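Blue-light receptor of the BLUF-family (Rhodobacter sphaeroides, PDB 2BYC) binds a flavin mononucleotide in this dark-state structure and probably serves as a blue-light photoreceptor of the BLUF family. Local coordinates at residues A[8-14]-A[48-54]; A[38-42]-A[88-93]; A[106-110]-A[123-128]. All coordinates share one frame; numbering follows the deposited sequence.

Interaction 1 of 3, residues A[8-14]-A[48-54]; sequences LTYRSRV and VHFVQTI. With FMN (flavin mononucleotide), chain C.
Tyr10 and Gln52 lie side by side and point the same way from an antiparallel hydrogen-bonded pair, their ring and amide planes 84° apart. The Tyr10 CG stands between its backbone N and carbonyl carbon (chi1 72°), which lays the ring alongside the Gln52 chain. Tyr10 OH donates to Gln52 OE1 at 2.6 Å, a short bond that meets the oxygen from above the amide plane. With OE1 engaged in this way, NE2 of Gln52 is turned to the flavin, reaching N5 of FMN at 3.1 Å and O4 of FMN at 3.0 Å. Two residues before Gln52, the Phe50 ring is clamped between a methyl on each face: Val14 CG2 sits 3.7 Å from the ring centroid in a CH-pi contact, and FMN C7M lies over the opposite face, offset toward the rim. Ser12 OG lies at the ring edge and is itself hydrogen-bonded to His74. The sheet's other face carries Arg11, whose NH1 lies 3.1 Å from His49 CE1 over one face of the imidazole. Strands 8-14 and 49-54 run antiparallel (153°), and they carry the tyrosine-glutamine-flavin hydrogen-bond chain characteristic of the BLUF photoreceptor site.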
# COMPACT_ATOMS: atom_id res chain seq x y z
N LEU A 8 -3.92 5.92 -4.49
CA LEU A 8 -3.84 6.63 -3.19
C LEU A 8 -2.80 6.00 -2.31
O LEU A 8 -2.72 4.80 -2.29
CB LEU A 8 -5.20 6.50 -2.49
CG LEU A 8 -5.58 7.21 -1.22
CD1 LEU A 8 -7.08 7.18 -1.40
CD2 LEU A 8 -5.24 6.26 -0.07
N THR A 9 -2.03 6.81 -1.58
CA THR A 9 -1.04 6.27 -0.66
C THR A 9 -1.29 7.01 0.64
O THR A 9 -1.44 8.22 0.59
CB THR A 9 0.38 6.70 -1.12
OG1 THR A 9 0.64 6.02 -2.34
CG2 THR A 9 1.40 6.26 -0.17
N TYR A 10 -1.34 6.26 1.76
CA TYR A 10 -1.54 6.81 3.08
C TYR A 10 -0.51 6.15 4.00
O TYR A 10 0.08 5.15 3.68
CB TYR A 10 -3.02 6.58 3.56
CG TYR A 10 -3.25 5.14 3.90
CD1 TYR A 10 -2.73 4.61 5.06
CD2 TYR A 10 -4.03 4.31 3.07
CE1 TYR A 10 -2.90 3.29 5.36
CE2 TYR A 10 -4.21 2.97 3.38
CZ TYR A 10 -3.67 2.49 4.54
OH TYR A 10 -3.78 1.19 4.92
N ARG A 11 -0.28 6.78 5.12
CA ARG A 11 0.65 6.30 6.14
C ARG A 11 -0.21 6.21 7.36
O ARG A 11 -1.10 7.06 7.54
CB ARG A 11 1.69 7.40 6.38
CG ARG A 11 2.83 6.96 7.24
CD ARG A 11 3.91 8.05 7.35
NE ARG A 11 3.44 9.12 8.19
CZ ARG A 11 3.84 9.31 9.44
NH1 ARG A 11 4.77 8.52 9.98
NH2 ARG A 11 3.34 10.32 10.15
N SER A 12 -0.00 5.15 8.16
CA SER A 12 -0.68 4.99 9.47
C SER A 12 0.25 4.43 10.45
O SER A 12 1.29 3.89 10.07
CB SER A 12 -1.89 4.07 9.40
OG SER A 12 -1.51 2.78 9.03
N ARG A 13 -0.10 4.59 11.72
CA ARG A 13 0.61 3.93 12.81
C ARG A 13 0.04 2.58 13.07
O ARG A 13 -1.17 2.42 13.26
CB ARG A 13 0.41 4.68 14.12
CG ARG A 13 1.46 5.63 14.41
CD ARG A 13 2.23 5.23 15.66
NE ARG A 13 3.54 5.91 15.63
CZ ARG A 13 4.54 5.61 16.44
NH1 ARG A 13 4.40 4.63 17.36
NH2 ARG A 13 5.70 6.26 16.31
N VAL A 14 0.94 1.63 13.15
CA VAL A 14 0.58 0.26 13.47
C VAL A 14 -0.10 0.14 14.82
O VAL A 14 0.30 0.76 15.76
CB VAL A 14 1.83 -0.58 13.41
CG1 VAL A 14 1.70 -1.80 14.20
CG2 VAL A 14 2.11 -0.90 11.96
N VAL A 48 6.26 -0.27 12.76
CA VAL A 48 5.76 0.91 13.49
C VAL A 48 4.67 1.65 12.74
O VAL A 48 3.76 2.17 13.34
CB VAL A 48 6.94 1.88 13.75
CG1 VAL A 48 6.55 3.11 14.56
CG2 VAL A 48 8.07 1.12 14.46
N HIS A 49 4.83 1.71 11.42
CA HIS A 49 3.96 2.48 10.53
C HIS A 49 3.58 1.52 9.40
O HIS A 49 4.30 0.58 9.19
CB HIS A 49 4.74 3.61 9.91
CG HIS A 49 4.96 4.74 10.87
ND1 HIS A 49 3.91 5.48 11.38
CD2 HIS A 49 6.08 5.19 11.48
CE1 HIS A 49 4.39 6.39 12.22
NE2 HIS A 49 5.70 6.23 12.29
N PHE A 50 2.42 1.68 8.78
CA PHE A 50 2.14 1.05 7.44
C PHE A 50 2.15 2.19 6.48
O PHE A 50 1.76 3.33 6.84
CB PHE A 50 0.70 0.59 7.44
CG PHE A 50 0.43 -0.65 8.23
CD1 PHE A 50 -0.49 -0.65 9.30
CD2 PHE A 50 1.05 -1.84 7.92
CE1 PHE A 50 -0.78 -1.86 10.00
CE2 PHE A 50 0.78 -3.01 8.63
CZ PHE A 50 -0.17 -2.99 9.67
N VAL A 51 2.62 1.92 5.27
CA VAL A 51 2.42 2.83 4.13
C VAL A 51 1.72 1.93 3.14
O VAL A 51 2.17 0.87 2.86
CB VAL A 51 3.75 3.42 3.60
CG1 VAL A 51 3.49 4.21 2.36
CG2 VAL A 51 4.36 4.42 4.70
N GLN A 52 0.53 2.35 2.71
CA GLN A 52 -0.24 1.57 1.74
C GLN A 52 -0.52 2.38 0.48
O GLN A 52 -0.85 3.54 0.56
CB GLN A 52 -1.51 0.97 2.37
CG GLN A 52 -2.09 -0.02 1.40
CD GLN A 52 -3.32 -0.68 1.92
OE1 GLN A 52 -4.11 -0.10 2.68
NE2 GLN A 52 -3.50 -1.90 1.52
N THR A 53 -0.31 1.75 -0.68
CA THR A 53 -0.67 2.32 -1.97
C THR A 53 -1.71 1.42 -2.58
O THR A 53 -1.45 0.22 -2.69
CB THR A 53 0.50 2.27 -2.89
OG1 THR A 53 1.49 3.19 -2.41
CG2 THR A 53 0.07 2.67 -4.32
N ILE A 54 -2.87 1.96 -2.93
CA ILE A 54 -3.90 1.14 -3.63
C ILE A 54 -4.24 1.86 -4.85
O ILE A 54 -4.24 3.11 -4.86
CB ILE A 54 -5.21 1.04 -2.79
CG1 ILE A 54 -5.67 2.45 -2.41
CG2 ILE A 54 -5.03 0.10 -1.58
CD1 ILE A 54 -6.89 2.53 -1.57
N1 FMN C . -8.68 -4.80 3.37
C2 FMN C . -8.81 -4.94 2.01
O2 FMN C . -9.81 -5.54 1.53
N3 FMN C . -7.88 -4.46 1.15
C4 FMN C . -6.80 -3.85 1.70
O4 FMN C . -6.01 -3.36 0.97
C4A FMN C . -6.65 -3.69 3.08
N5 FMN C . -5.53 -3.06 3.59
C5A FMN C . -5.40 -2.82 4.97
C6 FMN C . -4.31 -2.16 5.48
C7 FMN C . -4.12 -1.96 6.86
C7M FMN C . -2.97 -1.08 7.38
C8 FMN C . -5.09 -2.43 7.72
C8M FMN C . -5.00 -2.21 9.22
C9 FMN C . -6.20 -3.10 7.22
C9A FMN C . -6.36 -3.29 5.81
N10 FMN C . -7.48 -3.98 5.28
C10 FMN C . -7.61 -4.15 3.91
C1' FMN C . -8.39 -4.79 6.15
C2' FMN C . -9.71 -4.07 5.99
O2' FMN C . -9.60 -3.07 6.96
C3' FMN C . -10.97 -4.93 6.18
O3' FMN C . -11.10 -5.23 7.54
C4' FMN C . -11.04 -6.23 5.40
O4' FMN C . -11.21 -6.05 3.98
C5' FMN C . -12.26 -7.03 5.88
O5' FMN C . -12.02 -8.12 6.77
P FMN C . -13.28 -9.09 6.92
O1P FMN C . -12.95 -10.32 7.77
O2P FMN C . -14.33 -8.23 7.61
O3P FMN C . -13.61 -9.41 5.48
O HOH W 1 3.47 1.68 16.06

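Interaction 2 of 3, residues A[38-42]-A[88-93]; sequences GITGI and RRFPDW
Arg88 and Thr40 meet at about a right angle, and the arginine closes the polar end of the contact. Its chain is extended from CG to NE (chi2 -178°), which carries the guanidinium to Thr40 OG1, 2.7 Å from Arg88 NH1 and close to the guanidinium plane. Arg88 NH2 donates to Gly38 O at 2.8 Å, and NH1 adds a weak bond there. Gly38, with positive phi just after a helix, presents its carbonyl to this side. Gly41 N donates to Trp93 O at 2.8 Å, which ties the start of strand 40-45 to the type I turn Phe90-Trp93.

The tight part is apolar and buried. Ile42 CG2 lies 3.9 Å from the centroid of the Phe90 ring, 19° off its normal, and Ile42 CD1 touches Phe90 CZ at 3.7 Å. Helix 120-131 adds Ile128 and Ala129 here. Toward solvent the contact thins: Pro91 is exposed and barely touches the strand, while the indole of Trp93 leads away to a cation-pi partner, Arg96. Arg88 NH1 bonds Glu55 O weakly, but the Glu55 carboxylate accepts from Arg89 N and Phe90 N and bonds Thr40 OG1, so one residue ties the loop to strand 40-45.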
# COMPACT_ATOMS: atom_id res chain seq x y z
N GLY A 38 -11.22 -4.61 -8.07
CA GLY A 38 -10.31 -4.11 -9.09
C GLY A 38 -9.23 -3.26 -8.40
O GLY A 38 -8.61 -2.42 -9.02
N ILE A 39 -8.96 -3.49 -7.14
CA ILE A 39 -7.79 -2.82 -6.54
C ILE A 39 -6.49 -3.60 -6.63
O ILE A 39 -6.50 -4.79 -6.57
CB ILE A 39 -8.08 -2.50 -5.03
CG1 ILE A 39 -9.36 -1.70 -4.94
CG2 ILE A 39 -6.95 -1.78 -4.41
CD1 ILE A 39 -9.17 -0.33 -5.50
N THR A 40 -5.36 -2.91 -6.80
CA THR A 40 -4.05 -3.52 -6.74
C THR A 40 -3.17 -2.60 -5.96
O THR A 40 -3.51 -1.46 -5.79
CB THR A 40 -3.45 -3.71 -8.19
OG1 THR A 40 -3.45 -2.45 -8.90
CG2 THR A 40 -4.19 -4.78 -8.90
N GLY A 41 -2.06 -3.10 -5.42
CA GLY A 41 -1.21 -2.19 -4.67
C GLY A 41 -0.27 -2.93 -3.73
O GLY A 41 -0.13 -4.20 -3.82
N ILE A 42 0.32 -2.18 -2.83
CA ILE A 42 1.37 -2.70 -1.98
C ILE A 42 1.15 -2.12 -0.56
O ILE A 42 0.69 -1.01 -0.40
CB ILE A 42 2.82 -2.35 -2.53
CG1 ILE A 42 2.92 -0.85 -2.91
CG2 ILE A 42 3.19 -3.13 -3.75
CD1 ILE A 42 4.32 -0.17 -2.75
N ARG A 88 -1.76 1.24 -14.02
CA ARG A 88 -1.26 0.68 -12.74
C ARG A 88 0.27 0.57 -12.61
O ARG A 88 0.99 0.21 -13.54
CB ARG A 88 -1.90 -0.69 -12.47
CG ARG A 88 -3.40 -0.66 -12.37
CD ARG A 88 -3.94 -2.01 -12.07
NE ARG A 88 -5.38 -1.96 -12.23
CZ ARG A 88 -6.24 -1.85 -11.23
NH1 ARG A 88 -5.81 -1.78 -9.98
NH2 ARG A 88 -7.52 -1.83 -11.48
N ARG A 89 0.75 0.86 -11.41
CA ARG A 89 2.16 0.65 -11.05
C ARG A 89 2.39 -0.81 -10.58
O ARG A 89 3.46 -1.35 -10.81
CB ARG A 89 2.55 1.66 -9.97
CG ARG A 89 1.94 3.08 -10.20
CD ARG A 89 1.76 3.98 -8.86
NE ARG A 89 1.62 5.44 -9.19
CZ ARG A 89 2.63 6.16 -9.63
NH1 ARG A 89 3.83 5.57 -9.78
NH2 ARG A 89 2.47 7.45 -9.96
N PHE A 90 1.41 -1.43 -9.91
CA PHE A 90 1.52 -2.80 -9.40
C PHE A 90 0.38 -3.66 -9.91
O PHE A 90 -0.38 -4.22 -9.14
CB PHE A 90 1.52 -2.82 -7.84
CG PHE A 90 2.37 -1.77 -7.27
CD1 PHE A 90 1.82 -0.52 -6.94
CD2 PHE A 90 3.78 -1.95 -7.23
CE1 PHE A 90 2.61 0.53 -6.45
CE2 PHE A 90 4.61 -0.90 -6.78
CZ PHE A 90 4.01 0.34 -6.38
N PRO A 91 0.27 -3.79 -11.24
CA PRO A 91 -0.88 -4.47 -11.78
C PRO A 91 -0.96 -5.94 -11.36
O PRO A 91 -2.07 -6.54 -11.32
CB PRO A 91 -0.69 -4.30 -13.32
CG PRO A 91 0.76 -4.06 -13.50
CD PRO A 91 1.14 -3.25 -12.30
N ASP A 92 0.16 -6.54 -11.00
CA ASP A 92 0.12 -7.95 -10.81
C ASP A 92 -0.33 -8.33 -9.41
O ASP A 92 -0.51 -9.51 -9.14
CB ASP A 92 1.49 -8.59 -11.15
CG ASP A 92 1.93 -8.28 -12.58
OD1 ASP A 92 1.05 -8.13 -13.45
OD2 ASP A 92 3.16 -8.17 -12.82
N TRP A 93 -0.50 -7.35 -8.53
CA TRP A 93 -0.71 -7.62 -7.09
C TRP A 93 -1.92 -6.91 -6.57
O TRP A 93 -1.99 -5.68 -6.54
CB TRP A 93 0.48 -7.22 -6.24
CG TRP A 93 1.78 -7.70 -6.75
CD1 TRP A 93 2.57 -7.09 -7.68
CD2 TRP A 93 2.44 -8.91 -6.37
NE1 TRP A 93 3.69 -7.86 -7.90
CE2 TRP A 93 3.64 -8.97 -7.09
CE3 TRP A 93 2.14 -9.93 -5.47
CZ2 TRP A 93 4.56 -9.98 -6.92
CZ3 TRP A 93 3.07 -10.99 -5.32
CH2 TRP A 93 4.25 -10.99 -6.05

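Interaction 3 of 3, residues A[106-110]-A[123-128]; sequences LAPDL and ELHRTI
Leu110 and Leu124 form the apolar centre of this contact, where the end of helix 100-106 and the residues after it lean on helix 120-131. CB of Leu110 meets CD2 of Leu124 at 3.8 Å, and the same methyl lies 4.0 Å from CB of Ala107. Leu124 CD2 is therefore shared by two residues of segment 106-110. Leu124 directs its CG away from its own carbonyl carbon (chi1 -76°), which carries CD2 toward Ala107 and Leu110. Farther along, Leu106 CD2 reaches Ile128 CG1 at 4.4 Å, a looser touch.

A second kind of packing sets aliphatic carbon against the stem of a charged residue. Leu110 and Glu123 cross at about a right angle, with Leu110 CD1 3.7 Å from Glu123 CG. The Glu123 chain bends at chi2 (98°), so its methylenes can face the leucine while its carboxylate turns to Arg126. Arg126 NH1 lies 2.5 Å from Glu123 OE2 in a salt bridge that meets the carboxylate from above its plane. That bridge stays within one helix.

Polar contact between the segments is slight. Thr127 OG1 stands 3.6 Å from Leu106 O without forming a hydrogen bond, lies near Ala107 CB, and is weakly bonded to Glu123 O one turn earlier in its own helix. The loop has its own backbone bond, Leu110 N to Ala107 O at 2.8 Å, which holds together, in a compact bend, the two residues that share Leu124 CD2.

Beyond the pair, Leu124 and Ile128 also rest on Leu44 of strand 40-45, and Leu124 touches Leu113. The arrangement is plain hydrophobic packing at the C-terminal part of the chain, where a helix lying on the BLUF sheet is flanked by the turn that ends the preceding helix.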
# COMPACT_ATOMS: atom_id res chain seq x y z
N LEU A 106 15.56 -3.23 -0.11
CA LEU A 106 15.16 -2.52 -1.34
C LEU A 106 15.26 -1.01 -1.28
O LEU A 106 15.37 -0.38 -2.33
CB LEU A 106 13.73 -2.89 -1.75
CG LEU A 106 13.34 -4.06 -2.68
CD1 LEU A 106 14.07 -5.36 -2.42
CD2 LEU A 106 11.83 -4.24 -2.61
N ALA A 107 15.18 -0.43 -0.08
CA ALA A 107 15.05 1.02 0.11
C ALA A 107 15.54 1.35 1.52
O ALA A 107 14.81 1.91 2.38
CB ALA A 107 13.59 1.45 -0.09
N PRO A 108 16.80 1.00 1.78
CA PRO A 108 17.47 1.10 3.06
C PRO A 108 17.24 2.44 3.74
O PRO A 108 17.04 2.47 4.95
CB PRO A 108 18.93 0.95 2.67
CG PRO A 108 18.97 1.21 1.23
CD PRO A 108 17.76 0.53 0.77
N ASP A 109 17.20 3.53 2.98
CA ASP A 109 17.05 4.87 3.61
C ASP A 109 15.61 5.27 3.95
O ASP A 109 15.38 6.23 4.70
CB ASP A 109 17.67 5.95 2.74
CG ASP A 109 19.14 5.67 2.41
OD1 ASP A 109 19.97 5.77 3.37
OD2 ASP A 109 19.44 5.35 1.22
N LEU A 110 14.65 4.51 3.43
CA LEU A 110 13.23 4.78 3.63
C LEU A 110 12.54 3.83 4.63
O LEU A 110 11.33 3.96 4.86
CB LEU A 110 12.51 4.81 2.28
CG LEU A 110 13.16 5.80 1.32
CD1 LEU A 110 14.04 5.04 0.33
CD2 LEU A 110 12.14 6.65 0.55
N GLU A 123 10.02 7.37 -4.70
CA GLU A 123 11.17 6.49 -4.53
C GLU A 123 10.77 5.11 -4.17
O GLU A 123 11.26 4.17 -4.76
CB GLU A 123 12.07 7.00 -3.40
CG GLU A 123 13.33 6.13 -3.17
CD GLU A 123 14.57 6.71 -3.84
OE1 GLU A 123 15.69 6.21 -3.58
OE2 GLU A 123 14.42 7.69 -4.62
N LEU A 124 9.89 4.98 -3.17
CA LEU A 124 9.35 3.69 -2.76
C LEU A 124 8.70 3.03 -3.96
O LEU A 124 8.96 1.87 -4.25
CB LEU A 124 8.37 3.84 -1.59
CG LEU A 124 9.04 4.08 -0.21
CD1 LEU A 124 7.99 4.57 0.77
CD2 LEU A 124 9.82 2.84 0.38
N HIS A 125 7.90 3.80 -4.69
CA HIS A 125 7.20 3.24 -5.85
C HIS A 125 8.19 2.71 -6.92
O HIS A 125 8.01 1.68 -7.51
CB HIS A 125 6.27 4.27 -6.48
CG HIS A 125 5.00 4.54 -5.73
ND1 HIS A 125 4.50 3.71 -4.74
CD2 HIS A 125 4.11 5.54 -5.85
CE1 HIS A 125 3.37 4.20 -4.28
NE2 HIS A 125 3.10 5.30 -4.95
N ARG A 126 9.21 3.49 -7.17
CA ARG A 126 10.21 3.19 -8.15
C ARG A 126 10.99 1.94 -7.77
O ARG A 126 11.17 1.04 -8.56
CB ARG A 126 11.16 4.39 -8.22
CG ARG A 126 12.22 4.36 -9.29
CD ARG A 126 13.18 5.54 -9.17
NE ARG A 126 14.29 5.19 -8.33
CZ ARG A 126 14.70 5.93 -7.30
NH1 ARG A 126 14.09 7.09 -7.03
NH2 ARG A 126 15.71 5.49 -6.55
N THR A 127 11.47 1.88 -6.56
CA THR A 127 12.35 0.80 -6.25
C THR A 127 11.58 -0.48 -6.06
O THR A 127 12.03 -1.56 -6.46
CB THR A 127 13.22 1.14 -5.03
OG1 THR A 127 12.46 1.08 -3.83
CG2 THR A 127 13.80 2.53 -5.16
N ILE A 128 10.42 -0.40 -5.41
CA ILE A 128 9.53 -1.58 -5.31
C ILE A 128 9.01 -2.09 -6.66
O ILE A 128 9.19 -3.28 -6.97
CB ILE A 128 8.36 -1.36 -4.30
CG1 ILE A 128 8.99 -0.86 -2.98
CG2 ILE A 128 7.63 -2.69 -4.18
CD1 ILE A 128 8.00 -0.44 -1.86

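Overall arrangement
Interaction 1 is the buried core, a pair of central strands with backbone bonds and the flavin on one face. Interaction 2 joins the neighbouring strand 40-45 to a loop, mixing polar bonds with one buried ring; it touches interaction 1, since Thr53 N lies 2.9 Å from Ile42 O in a probable hydrogen bond. Interaction 3 lies farther out, its centre about 13 Å from that of the chain, and relies on apolar side chains. Helix 120-131 links it to interaction 2, where Ile128 CD1 packs on Ile42 CD1 at 3.8 Å. Flavin chemistry thus belongs to interaction 1, while 2 joins a loop to the sheet and 3 joins the end of helix 100-106 to the helix packed on it.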